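Local structure of protein kinase containing Z-DNA binding domains (Danio rerio, 4LB6) at residues M14-C17 / D18-R22. The protein binds left-handed Z-DNA through its Zalpha domain, the part described here, and probably phosphorylates the translation initiation factor eIF2alpha through its kinase domain. Sequence-based numbering, arbitrary orientation.
Sequences MRIC and DYLRR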
loop_
_atom_site.group_PDB
_atom_site.type_symbol
_atom_site.label_atom_id
_atom_site.label_comp_id
_atom_site.label_asym_id
_atom_site.label_seq_id
_atom_site.Cartn_x
_atom_site.Cartn_y
_atom_site.Cartn_z
ATOM N N MET A 14 -9.560 17.601 -18.445
ATOM C CA MET A 14 -9.278 19.010 -18.160
ATOM C C MET A 14 -8.824 19.189 -16.713
ATOM O O MET A 14 -7.867 19.942 -16.423
ATOM C CB MET A 14 -10.520 19.876 -18.448
ATOM C CG MET A 14 -10.398 21.291 -17.896
ATOM S SD MET A 14 -11.853 22.265 -18.312
ATOM C CE MET A 14 -12.008 21.895 -20.053
ATOM N N ARG A 15 -9.512 18.507 -15.801
ATOM C CA ARG A 15 -9.193 18.641 -14.376
ATOM C C ARG A 15 -7.792 18.071 -14.025
ATOM O O ARG A 15 -7.053 18.633 -13.219
ATOM C CB ARG A 15 -10.296 18.004 -13.509
ATOM C CG ARG A 15 -11.588 18.909 -13.388
ATOM C CD ARG A 15 -12.690 18.178 -12.548
ATOM N NE ARG A 15 -12.292 18.079 -11.137
ATOM C CZ ARG A 15 -12.531 17.050 -10.303
ATOM N NH1 ARG A 15 -13.178 15.945 -10.695
ATOM N NH2 ARG A 15 -12.096 17.146 -9.052
ATOM N N ILE A 16 -7.418 16.990 -14.683
ATOM C CA ILE A 16 -6.086 16.437 -14.501
ATOM C C ILE A 16 -5.021 17.392 -15.028
ATOM O O ILE A 16 -4.014 17.658 -14.353
ATOM C CB ILE A 16 -5.948 15.090 -15.231
ATOM C CG1 ILE A 16 -6.818 14.063 -14.475
ATOM C CG2 ILE A 16 -4.438 14.599 -15.193
ATOM C CD1 ILE A 16 -7.054 12.675 -15.204
ATOM N N CYS A 17 -5.263 17.931 -16.217
ATOM C CA CYS A 17 -4.267 18.781 -16.827
ATOM C C CYS A 17 -4.168 20.068 -16.027
ATOM O O CYS A 17 -3.101 20.681 -15.919
ATOM C CB CYS A 17 -4.636 19.101 -18.270
ATOM S SG CYS A 17 -4.323 17.655 -19.355
ATOM N N ASP A 18 -5.289 20.485 -15.478
ATOM C CA ASP A 18 -5.276 21.726 -14.702
ATOM C C ASP A 18 -4.493 21.536 -13.389
ATOM O O ASP A 18 -3.782 22.420 -12.932
ATOM C CB ASP A 18 -6.705 22.146 -14.427
ATOM C CG ASP A 18 -6.794 23.426 -13.636
ATOM O OD1 ASP A 18 -6.650 24.526 -14.207
ATOM O OD2 ASP A 18 -7.023 23.299 -12.422
ATOM N N TYR A 19 -4.645 20.360 -12.789
ATOM C CA TYR A 19 -3.827 20.010 -11.634
ATOM C C TYR A 19 -2.310 20.081 -11.952
ATOM O O TYR A 19 -1.504 20.724 -11.212
ATOM C CB TYR A 19 -4.243 18.624 -11.079
ATOM C CG TYR A 19 -3.486 18.284 -9.815
ATOM C CD1 TYR A 19 -2.219 17.760 -9.881
ATOM C CD2 TYR A 19 -4.010 18.570 -8.570
ATOM C CE1 TYR A 19 -1.496 17.507 -8.737
ATOM C CE2 TYR A 19 -3.281 18.274 -7.402
ATOM C CZ TYR A 19 -2.034 17.777 -7.516
ATOM O OH TYR A 19 -1.257 17.499 -6.384
ATOM N N LEU A 20 -1.930 19.442 -13.051
ATOM C CA LEU A 20 -0.545 19.485 -13.489
ATOM C C LEU A 20 -0.093 20.926 -13.840
ATOM O O LEU A 20 1.037 21.296 -13.560
ATOM C CB LEU A 20 -0.315 18.548 -14.655
ATOM C CG LEU A 20 -0.489 17.042 -14.330
ATOM C CD1 LEU A 20 -0.386 16.238 -15.600
ATOM C CD2 LEU A 20 0.492 16.487 -13.280
ATOM N N ARG A 21 -0.957 21.718 -14.453
ATOM C CA ARG A 21 -0.582 23.122 -14.734
ATOM C C ARG A 21 -0.201 23.863 -13.467
ATOM O O ARG A 21 0.785 24.609 -13.443
ATOM C CB ARG A 21 -1.696 23.892 -15.446
ATOM C CG ARG A 21 -1.310 25.340 -15.750
ATOM C CD ARG A 21 -2.485 26.014 -16.394
ATOM N NE ARG A 21 -3.628 26.039 -15.490
ATOM C CZ ARG A 21 -3.787 26.908 -14.504
ATOM N NH1 ARG A 21 -2.873 27.870 -14.288
ATOM N NH2 ARG A 21 -4.873 26.834 -13.734
ATOM N N ARG A 22 -0.988 23.672 -12.409
ATOM C CA ARG A 22 -0.746 24.385 -11.151
ATOM C C ARG A 22 0.349 23.761 -10.300
ATOM O O ARG A 22 1.015 24.456 -9.519
ATOM C CB ARG A 22 -2.022 24.460 -10.311
ATOM C CG ARG A 22 -3.207 25.121 -11.024
ATOM C CD ARG A 22 -4.425 25.244 -10.104
ATOM N NE ARG A 22 -4.568 24.085 -9.211
ATOM C CZ ARG A 22 -5.323 23.019 -9.477
ATOM N NH1 ARG A 22 -6.000 22.963 -10.607
ATOM N NH2 ARG A 22 -5.402 22.003 -8.623
HETATM O O HOH W 1 -7.848 20.513 -11.400
#
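I16 and L20 lie one turn apart on helix 10-23, the first helix of the winged helix-turn-helix Zalpha domain, and their aliphatic branches meet loosely along its buried face, I16 CG2 lying 4.4 Å from L20 CD1. Their backbones are joined by L20 N donating to I16 O in a nearly straight bond (3.0 Å, 169°). I16 packs on L35 of helix 28-35 and on V42, H45 and L46 of helix 39-51, whereas L20 packs on L69 of strand 66-69; the pair thus touches both the other helices and the wing. Y19, whose backbone N bonds to R15 O, touches D30, I31 and E34 of helix 28-35, and its ring stacks with that of H23. On another side of the helix D18 gathers charged partners. D18 N is held by M14 O at 2.8 Å; D18 CG stands anti to the backbone N (chi1 -180°), and its carboxylate meets R21 and R22, three and four residues on. The placement of R22 NH1 against OD2 is doubtful. A water donates to R15 O at 2.7 Å, its link to R22 NH1 being equally uncertain; the R15 guanidinium itself reaches L35 O. R21, its chain bent at chi3 (62°), has R22 CG against one guanidinium face, offset toward its rim, and sends NH2 to D18 OD1 at 3.0 Å; the oxygen sits in the guanidinium plane, yet the nitrogen approaches from above the carboxylate plane.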